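Local coordinates for protein probable arylamine n-acetyl transferase (Mycobacterium abscessus, PDB 4GUZ) that probably transfers an acetyl group from acetyl-coenzyme A to arylamines, at residues F95-V104 with A114-L123; V164-E175 with L186-E194. All coordinates share one frame; numbering follows the deposited sequence.

Contact 1 (F95-V104 with A114-L123)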
loop_
_atom_site.group_PDB
_atom_site.type_symbol
_atom_site.label_atom_id
_atom_site.label_comp_id
_atom_site.label_asym_id
_atom_site.label_seq_id
_atom_site.Cartn_x
_atom_site.Cartn_y
_atom_site.Cartn_z
ATOM N N PHE A 95 1.618 10.252 17.252
ATOM C CA PHE A 95 0.876 11.077 16.290
ATOM C C PHE A 95 -0.620 10.965 16.553
ATOM O O PHE A 95 -1.072 9.937 17.062
ATOM C CB PHE A 95 1.170 10.634 14.835
ATOM C CG PHE A 95 2.525 10.988 14.270
ATOM C CD1 PHE A 95 2.715 12.174 13.565
ATOM C CD2 PHE A 95 3.602 10.118 14.405
ATOM C CE1 PHE A 95 3.953 12.476 12.989
ATOM C CE2 PHE A 95 4.847 10.426 13.849
ATOM C CZ PHE A 95 5.020 11.599 13.143
ATOM N N ASP A 96 -1.387 12.026 16.221
ATOM C CA ASP A 96 -2.854 12.049 16.287
ATOM C C ASP A 96 -3.331 11.589 14.910
ATOM O O ASP A 96 -3.160 12.315 13.931
ATOM C CB ASP A 96 -3.370 13.463 16.645
ATOM C CG ASP A 96 -4.886 13.652 16.675
ATOM O OD1 ASP A 96 -5.622 12.636 16.594
ATOM O OD2 ASP A 96 -5.338 14.813 16.811
ATOM N N PHE A 97 -3.843 10.364 14.810
ATOM C CA PHE A 97 -4.216 9.835 13.489
ATOM C C PHE A 97 -5.442 8.936 13.540
ATOM O O PHE A 97 -5.872 8.481 14.605
ATOM C CB PHE A 97 -3.019 9.052 12.882
ATOM C CG PHE A 97 -2.813 7.676 13.476
ATOM C CD1 PHE A 97 -3.302 6.541 12.833
ATOM C CD2 PHE A 97 -2.158 7.517 14.699
ATOM C CE1 PHE A 97 -3.147 5.277 13.401
ATOM C CE2 PHE A 97 -2.002 6.253 15.264
ATOM C CZ PHE A 97 -2.496 5.140 14.610
ATOM N N TYR A 98 -5.950 8.613 12.345
ATOM C CA TYR A 98 -7.081 7.724 12.177
ATOM C C TYR A 98 -6.964 6.988 10.845
ATOM O O TYR A 98 -6.239 7.411 9.935
ATOM C CB TYR A 98 -8.421 8.481 12.312
ATOM C CG TYR A 98 -8.672 9.594 11.321
ATOM C CD1 TYR A 98 -9.479 9.391 10.208
ATOM C CD2 TYR A 98 -8.201 10.884 11.554
ATOM C CE1 TYR A 98 -9.764 10.430 9.318
ATOM C CE2 TYR A 98 -8.463 11.926 10.662
ATOM C CZ TYR A 98 -9.260 11.697 9.552
ATOM O OH TYR A 98 -9.528 12.717 8.664
ATOM N N GLY A 99 -7.639 5.861 10.791
ATOM C CA GLY A 99 -7.721 5.028 9.610
ATOM C C GLY A 99 -8.904 5.378 8.751
ATOM O O GLY A 99 -9.939 5.859 9.239
ATOM N N ILE A 100 -8.740 5.162 7.441
ATOM C CA ILE A 100 -9.797 5.380 6.468
ATOM C C ILE A 100 -9.794 4.210 5.466
ATOM O O ILE A 100 -8.870 3.371 5.477
ATOM C CB ILE A 100 -9.710 6.762 5.754
ATOM C CG1 ILE A 100 -8.390 6.906 4.961
ATOM C CG2 ILE A 100 -9.983 7.943 6.703
ATOM C CD1 ILE A 100 -8.439 8.000 3.909
ATOM N N GLN A 101 -10.827 4.171 4.620
ATOM C CA GLN A 101 -10.987 3.204 3.539
ATOM C C GLN A 101 -11.251 3.923 2.230
ATOM O O GLN A 101 -12.044 4.862 2.191
ATOM C CB GLN A 101 -12.120 2.205 3.837
ATOM C CG GLN A 101 -11.748 1.190 4.891
ATOM C CD GLN A 101 -11.225 -0.087 4.319
ATOM O OE1 GLN A 101 -10.267 -0.108 3.551
ATOM N NE2 GLN A 101 -11.818 -1.188 4.730
ATOM N N GLY A 102 -10.594 3.465 1.167
ATOM C CA GLY A 102 -10.806 4.003 -0.174
ATOM C C GLY A 102 -11.375 2.963 -1.126
ATOM O O GLY A 102 -11.247 1.762 -0.885
ATOM N N ARG A 103 -12.018 3.428 -2.210
ATOM C CA ARG A 103 -12.584 2.592 -3.285
ATOM C C ARG A 103 -11.634 2.679 -4.481
ATOM O O ARG A 103 -11.535 3.750 -5.072
ATOM C CB ARG A 103 -13.980 3.107 -3.680
ATOM C CG ARG A 103 -14.982 3.150 -2.545
ATOM C CD ARG A 103 -16.264 3.829 -2.994
ATOM N NE ARG A 103 -17.197 3.974 -1.879
ATOM C CZ ARG A 103 -18.004 3.010 -1.451
ATOM N NH1 ARG A 103 -18.026 1.831 -2.066
ATOM N NH2 ARG A 103 -18.824 3.228 -0.432
ATOM N N VAL A 104 -10.893 1.597 -4.797
ATOM C CA VAL A 104 -9.930 1.605 -5.905
ATOM C C VAL A 104 -10.698 1.507 -7.213
ATOM O O VAL A 104 -11.270 0.466 -7.541
ATOM C CB VAL A 104 -8.813 0.541 -5.787
ATOM C CG1 VAL A 104 -7.812 0.673 -6.938
ATOM C CG2 VAL A 104 -8.081 0.661 -4.455
ATOM N N ALA A 114 -15.144 -0.333 -0.844
ATOM C CA ALA A 114 -14.112 0.415 -0.107
ATOM C C ALA A 114 -13.122 -0.537 0.511
ATOM O O ALA A 114 -13.203 -0.819 1.711
ATOM C CB ALA A 114 -14.755 1.295 0.953
ATOM N N THR A 115 -12.162 -1.029 -0.298
ATOM C CA THR A 115 -11.238 -2.049 0.162
ATOM C C THR A 115 -9.743 -1.632 0.072
ATOM O O THR A 115 -8.868 -2.499 0.020
ATOM C CB THR A 115 -11.540 -3.385 -0.552
ATOM O OG1 THR A 115 -11.633 -3.193 -1.965
ATOM C CG2 THR A 115 -12.823 -4.041 -0.039
ATOM N N HIS A 116 -9.450 -0.328 0.172
ATOM C CA HIS A 116 -8.063 0.135 0.238
ATOM C C HIS A 116 -7.876 0.943 1.502
ATOM O O HIS A 116 -8.425 2.026 1.607
ATOM C CB HIS A 116 -7.639 0.940 -1.003
ATOM C CG HIS A 116 -6.255 1.502 -0.888
ATOM N ND1 HIS A 116 -5.159 0.679 -0.676
ATOM C CD2 HIS A 116 -5.836 2.791 -0.912
ATOM C CE1 HIS A 116 -4.110 1.487 -0.601
ATOM N NE2 HIS A 116 -4.467 2.766 -0.736
ATOM N N GLY A 117 -7.139 0.397 2.467
ATOM C CA GLY A 117 -6.931 1.108 3.718
ATOM C C GLY A 117 -5.825 2.132 3.601
ATOM O O GLY A 117 -4.817 1.883 2.931
ATOM N N MET A 118 -6.024 3.295 4.241
ATOM C CA MET A 118 -5.087 4.418 4.314
ATOM C C MET A 118 -5.188 5.030 5.691
ATOM O O MET A 118 -6.147 4.745 6.426
ATOM C CB MET A 118 -5.422 5.484 3.245
ATOM C CG MET A 118 -5.239 4.979 1.820
ATOM S SD MET A 118 -5.867 6.087 0.565
ATOM C CE MET A 118 -7.639 5.843 0.722
ATOM N N LEU A 119 -4.239 5.888 6.028
ATOM C CA LEU A 119 -4.216 6.583 7.305
ATOM C C LEU A 119 -4.169 8.091 7.096
ATOM O O LEU A 119 -3.573 8.565 6.117
ATOM C CB LEU A 119 -3.023 6.113 8.148
ATOM C CG LEU A 119 -3.038 4.622 8.493
ATOM C CD1 LEU A 119 -1.629 4.064 8.623
ATOM C CD2 LEU A 119 -3.910 4.319 9.718
ATOM N N VAL A 120 -4.843 8.843 7.996
ATOM C CA VAL A 120 -4.869 10.313 7.943
ATOM C C VAL A 120 -4.267 10.817 9.259
ATOM O O VAL A 120 -4.663 10.351 10.324
ATOM C CB VAL A 120 -6.286 10.898 7.654
ATOM C CG1 VAL A 120 -6.283 12.432 7.705
ATOM C CG2 VAL A 120 -6.799 10.431 6.295
ATOM N N VAL A 121 -3.308 11.746 9.173
ATOM C CA VAL A 121 -2.610 12.330 10.314
ATOM C C VAL A 121 -3.056 13.795 10.501
ATOM O O VAL A 121 -3.137 14.552 9.529
ATOM C CB VAL A 121 -1.070 12.203 10.153
ATOM C CG1 VAL A 121 -0.318 12.945 11.259
ATOM C CG2 VAL A 121 -0.649 10.740 10.122
ATOM N N ARG A 122 -3.333 14.179 11.769
ATOM C CA ARG A 122 -3.718 15.539 12.154
ATOM C C ARG A 122 -2.504 16.290 12.723
ATOM O O ARG A 122 -1.948 15.866 13.740
ATOM C CB ARG A 122 -4.869 15.505 13.178
ATOM C CG ARG A 122 -6.229 15.225 12.563
ATOM C CD ARG A 122 -7.322 15.382 13.597
ATOM N NE ARG A 122 -7.572 14.126 14.293
ATOM C CZ ARG A 122 -8.626 13.351 14.067
ATOM N NH1 ARG A 122 -9.550 13.716 13.186
ATOM N NH2 ARG A 122 -8.775 12.218 14.736
ATOM N N LEU A 123 -2.074 17.377 12.046
ATOM C CA LEU A 123 -0.934 18.205 12.470
ATOM C C LEU A 123 -1.325 19.669 12.388
ATOM O O LEU A 123 -1.528 20.201 11.289
ATOM C CB LEU A 123 0.362 17.945 11.661
ATOM C CG LEU A 123 1.014 16.576 11.794
ATOM C CD1 LEU A 123 1.943 16.316 10.624
ATOM C CD2 LEU A 123 1.748 16.427 13.118
HETATM O O HOH W 1 -11.603 -1.055 -4.099
#
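Tyr98 and Val120 show how an antiparallel hairpin pairs its side chains: the valine CB sits over one face of the phenol ring, 3.9 Å from the ring centroid, a CH-pi contact, and its CG1 reaches Tyr98 CZ at 3.6 Å. The Arg122 guanidinium approaches the same ring with its plane turned 26° from it, NH1 lying 3.3 Å from Tyr98 CE2, while NE holds Asp96 OD1 in a long, weak salt bridge. A bend at chi3 (-89°) folds the arginine head back, so that Tyr98 CD2 and CE2 lie over one face of the guanidinium. On the sheet face that carries Tyr98, Val120 and Arg122, Ile100 CD1 meets Val120 CG2 at 3.8 Å. Phe97, Leu119 and Val121 lie on the other face of the sheet, Leu119 CD2 touching the phenylalanine ring at its edge. Paired backbone bonds run from Tyr98 with Val120 to Gly102 with His116, where Thr115 and His116 both face Gly102 in a classic beta bulge. Val104 CG2 packs 3.5 Å from His116 CB. NE2 of His116 is hydrogen-bonded to Asp131 OD1, and the His116 side chain touches Cys79. This geometry is consistent with the family's Cys-His-Asp triad, the two Gly102-His116 backbone bonds fixing where the histidine leaves the strand.

Contact 2 (V164-E175 with L186-E194); sequences VTPGADGWTLSE and LSRHTFVLE
Trp171 and Phe191 exchange two backbone hydrogen bonds on antiparallel strands whose axes make an angle of 136°, and the pairing continues to Glu175 with Leu186 past a one-residue shift in register. Trp171 CB stands over one face of the Phe191 ring, 3.8 Å from its centroid. The two aromatic planes are nearly parallel but slid aside, so the rings barely overlap. Beyond the phenylalanine, the far rim of the indole meets Leu193, Trp171 CZ3 lying 3.7 Å from Leu193 CG, while the indole NE1 is bonded to the Val145 carbonyl. The shift is a classic beta bulge in this hairpin of the large antiparallel sheet: Arg188 and His189 both face Leu173, whose carbonyl O takes a 2.8 Å bond from Arg188 N and a weak one from His189 N. On the bulge, Arg188 NE donates to Glu175 OE1 at 2.7 Å, nearly straight and in the guanidinium plane, using the anti lone pair of the oxygen. Glu175 CG lies between its backbone N and carbonyl carbon (chi1 59°), and from there the carboxylate meets the arginine across its chain, the two flat groups turned 67° apart. Leu173 CB and CD2 lie alongside the His189 ring, whose NE2 is hydrogen-bonded to Asp131. At the other end, water 2 bridges Asp169 O and Leu193 N.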
loop_
_atom_site.group_PDB
_atom_site.type_symbol
_atom_site.label_atom_id
_atom_site.label_comp_id
_atom_site.label_asym_id
_atom_site.label_seq_id
_atom_site.Cartn_x
_atom_site.Cartn_y
_atom_site.Cartn_z
ATOM N N VAL A 164 -17.990 12.149 -4.700
ATOM C CA VAL A 164 -17.278 11.015 -5.285
ATOM C C VAL A 164 -18.219 9.857 -5.614
ATOM O O VAL A 164 -18.061 9.209 -6.647
ATOM C CB VAL A 164 -16.081 10.572 -4.407
ATOM C CG1 VAL A 164 -15.014 11.660 -4.392
ATOM C CG2 VAL A 164 -16.504 10.227 -2.973
ATOM N N THR A 165 -19.221 9.649 -4.757
ATOM C CA THR A 165 -20.272 8.647 -4.900
ATOM C C THR A 165 -21.550 9.382 -4.478
ATOM O O THR A 165 -21.434 10.380 -3.754
ATOM C CB THR A 165 -19.940 7.376 -4.085
ATOM O OG1 THR A 165 -19.784 7.725 -2.719
ATOM C CG2 THR A 165 -18.685 6.651 -4.568
ATOM N N PRO A 166 -22.757 8.982 -4.925
ATOM C CA PRO A 166 -23.964 9.781 -4.618
ATOM C C PRO A 166 -24.214 10.046 -3.122
ATOM O O PRO A 166 -24.186 9.141 -2.299
ATOM C CB PRO A 166 -25.095 8.944 -5.240
ATOM C CG PRO A 166 -24.441 8.296 -6.407
ATOM C CD PRO A 166 -23.083 7.881 -5.862
ATOM N N GLY A 167 -24.410 11.319 -2.797
ATOM C CA GLY A 167 -24.666 11.807 -1.444
ATOM C C GLY A 167 -23.448 11.809 -0.544
ATOM O O GLY A 167 -23.556 12.151 0.636
ATOM N N ALA A 168 -22.277 11.413 -1.071
ATOM C CA ALA A 168 -21.065 11.422 -0.257
ATOM C C ALA A 168 -20.224 12.687 -0.498
ATOM O O ALA A 168 -20.425 13.420 -1.475
ATOM C CB ALA A 168 -20.236 10.173 -0.512
ATOM N N ASP A 169 -19.366 12.996 0.470
ATOM C CA ASP A 169 -18.408 14.099 0.424
ATOM C C ASP A 169 -17.066 13.443 0.583
ATOM O O ASP A 169 -16.778 12.880 1.636
ATOM C CB ASP A 169 -18.693 15.161 1.522
ATOM C CG ASP A 169 -17.603 16.201 1.697
ATOM O OD1 ASP A 169 -16.850 16.445 0.731
ATOM O OD2 ASP A 169 -17.488 16.754 2.804
ATOM N N GLY A 170 -16.284 13.428 -0.485
ATOM C CA GLY A 170 -15.009 12.729 -0.433
ATOM C C GLY A 170 -13.989 13.306 -1.387
ATOM O O GLY A 170 -14.210 14.373 -1.966
ATOM N N TRP A 171 -12.877 12.583 -1.559
ATOM C CA TRP A 171 -11.792 12.995 -2.448
ATOM C C TRP A 171 -11.470 11.924 -3.461
ATOM O O TRP A 171 -11.528 10.737 -3.134
ATOM C CB TRP A 171 -10.497 13.277 -1.645
ATOM C CG TRP A 171 -10.500 14.536 -0.833
ATOM C CD1 TRP A 171 -9.848 15.704 -1.126
ATOM C CD2 TRP A 171 -11.207 14.766 0.393
ATOM N NE1 TRP A 171 -10.132 16.656 -0.169
ATOM C CE2 TRP A 171 -10.972 16.113 0.768
ATOM C CE3 TRP A 171 -12.018 13.965 1.218
ATOM C CZ2 TRP A 171 -11.522 16.673 1.923
ATOM C CZ3 TRP A 171 -12.623 14.538 2.322
ATOM C CH2 TRP A 171 -12.346 15.868 2.688
ATOM N N THR A 172 -10.966 12.345 -4.631
ATOM C CA THR A 172 -10.423 11.429 -5.614
ATOM C C THR A 172 -8.948 11.698 -5.679
ATOM O O THR A 172 -8.552 12.847 -5.882
ATOM C CB THR A 172 -11.085 11.571 -7.014
ATOM O OG1 THR A 172 -12.490 11.409 -6.905
ATOM C CG2 THR A 172 -10.506 10.590 -8.072
ATOM N N LEU A 173 -8.132 10.647 -5.541
ATOM C CA LEU A 173 -6.704 10.761 -5.785
ATOM C C LEU A 173 -6.474 10.194 -7.172
ATOM O O LEU A 173 -6.877 9.053 -7.421
ATOM C CB LEU A 173 -5.837 10.053 -4.738
ATOM C CG LEU A 173 -4.336 10.195 -4.960
ATOM C CD1 LEU A 173 -3.840 11.574 -4.478
ATOM C CD2 LEU A 173 -3.560 9.087 -4.245
ATOM N N SER A 174 -5.884 10.992 -8.085
ATOM C CA SER A 174 -5.622 10.558 -9.471
ATOM C C SER A 174 -4.131 10.537 -9.757
ATOM O O SER A 174 -3.361 11.273 -9.124
ATOM C CB SER A 174 -6.303 11.480 -10.488
ATOM O OG SER A 174 -7.714 11.545 -10.327
ATOM N N GLU A 175 -3.721 9.733 -10.740
ATOM C CA GLU A 175 -2.301 9.715 -11.135
ATOM C C GLU A 175 -2.232 10.327 -12.507
ATOM O O GLU A 175 -3.208 10.239 -13.256
ATOM C CB GLU A 175 -1.687 8.300 -11.091
ATOM C CG GLU A 175 -2.389 7.281 -11.988
ATOM C CD GLU A 175 -1.795 5.885 -11.998
ATOM O OE1 GLU A 175 -1.793 5.232 -10.929
ATOM O OE2 GLU A 175 -1.384 5.419 -13.087
ATOM N N LEU A 186 -5.749 9.922 -14.396
ATOM C CA LEU A 186 -6.395 8.617 -14.235
ATOM C C LEU A 186 -6.804 8.473 -12.770
ATOM O O LEU A 186 -5.918 8.431 -11.912
ATOM C CB LEU A 186 -5.466 7.452 -14.656
ATOM C CG LEU A 186 -6.048 6.024 -14.452
ATOM C CD1 LEU A 186 -7.231 5.746 -15.422
ATOM C CD2 LEU A 186 -4.968 4.953 -14.592
ATOM N N SER A 187 -8.120 8.369 -12.468
ATOM C CA SER A 187 -8.526 8.177 -11.063
ATOM C C SER A 187 -7.913 6.901 -10.501
ATOM O O SER A 187 -7.947 5.865 -11.170
ATOM C CB SER A 187 -10.043 8.133 -10.910
ATOM O OG SER A 187 -10.600 6.968 -11.501
ATOM N N ARG A 188 -7.325 6.977 -9.290
ATOM C CA ARG A 188 -6.790 5.795 -8.605
ATOM C C ARG A 188 -7.853 5.267 -7.669
ATOM O O ARG A 188 -8.365 4.179 -7.852
ATOM C CB ARG A 188 -5.517 6.113 -7.810
ATOM C CG ARG A 188 -4.253 5.833 -8.534
ATOM C CD ARG A 188 -3.108 5.919 -7.561
ATOM N NE ARG A 188 -1.854 5.762 -8.282
ATOM C CZ ARG A 188 -0.660 5.761 -7.719
ATOM N NH1 ARG A 188 -0.536 5.942 -6.408
ATOM N NH2 ARG A 188 0.427 5.607 -8.463
ATOM N N HIS A 189 -8.182 6.062 -6.655
ATOM C CA HIS A 189 -9.202 5.711 -5.676
ATOM C C HIS A 189 -9.989 6.937 -5.242
ATOM O O HIS A 189 -9.564 8.077 -5.471
ATOM C CB HIS A 189 -8.551 5.028 -4.444
ATOM C CG HIS A 189 -7.450 5.796 -3.760
ATOM N ND1 HIS A 189 -7.711 6.942 -3.035
ATOM C CD2 HIS A 189 -6.142 5.468 -3.609
ATOM C CE1 HIS A 189 -6.547 7.332 -2.551
ATOM N NE2 HIS A 189 -5.575 6.451 -2.841
ATOM N N THR A 190 -11.143 6.695 -4.628
ATOM C CA THR A 190 -11.952 7.727 -3.976
ATOM C C THR A 190 -11.950 7.373 -2.501
ATOM O O THR A 190 -11.862 6.196 -2.170
ATOM C CB THR A 190 -13.384 7.855 -4.526
ATOM O OG1 THR A 190 -14.128 6.657 -4.249
ATOM C CG2 THR A 190 -13.432 8.225 -6.014
ATOM N N PHE A 191 -12.020 8.349 -1.620
ATOM C CA PHE A 191 -12.081 8.044 -0.186
ATOM C C PHE A 191 -12.939 9.072 0.525
ATOM O O PHE A 191 -13.159 10.157 0.017
ATOM C CB PHE A 191 -10.682 7.951 0.468
ATOM C CG PHE A 191 -9.816 9.194 0.361
ATOM C CD1 PHE A 191 -8.980 9.383 -0.727
ATOM C CD2 PHE A 191 -9.812 10.151 1.371
ATOM C CE1 PHE A 191 -8.206 10.544 -0.843
ATOM C CE2 PHE A 191 -9.040 11.301 1.266
ATOM C CZ PHE A 191 -8.221 11.483 0.170
ATOM N N VAL A 192 -13.409 8.702 1.713
ATOM C CA VAL A 192 -14.163 9.537 2.651
ATOM C C VAL A 192 -13.393 9.460 3.972
ATOM O O VAL A 192 -12.673 8.487 4.204
ATOM C CB VAL A 192 -15.644 9.106 2.777
ATOM C CG1 VAL A 192 -16.388 9.300 1.448
ATOM C CG2 VAL A 192 -15.771 7.680 3.284
ATOM N N LEU A 193 -13.547 10.467 4.835
ATOM C CA LEU A 193 -12.797 10.509 6.079
ATOM C C LEU A 193 -13.460 9.753 7.225
ATOM O O LEU A 193 -12.953 9.841 8.342
ATOM C CB LEU A 193 -12.555 11.954 6.492
ATOM C CG LEU A 193 -11.816 12.838 5.456
ATOM C CD1 LEU A 193 -11.649 14.246 5.997
ATOM C CD2 LEU A 193 -10.453 12.226 5.058
ATOM N N GLU A 194 -14.554 8.996 6.976
ATOM C CA GLU A 194 -15.179 8.210 8.048
ATOM C C GLU A 194 -14.121 7.335 8.737
ATOM O O GLU A 194 -13.459 6.540 8.049
ATOM C CB GLU A 194 -16.321 7.316 7.497
ATOM C CG GLU A 194 -17.205 6.722 8.598
ATOM C CD GLU A 194 -17.897 7.750 9.485
ATOM O OE1 GLU A 194 -18.464 8.729 8.944
ATOM O OE2 GLU A 194 -17.793 7.619 10.725
HETATM O O HOH W 2 -15.409 12.585 3.956
#

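Overall arrangement
Following the chain from its N terminus, past the helix 79-92, contact 1 closes a short loop between strands 96-104 and 116-123. The chain then runs through strands 126-130, 142-143, 147-152 and 155-162 before contact 2 closes a later hairpin, between 170-176 and 185-196. The two contacts thus follow one another in series, and their loops neither nest nor cross. In space, strand 185-196 returns to lie beside strand 96-104, joining the two hairpins in one eight-stranded antiparallel sheet; the centres of the two contacts lie about 12 Å apart. Across this seam Arg103 N probably bonds to Thr190 O, and Met118 SD packs against the His189 ring.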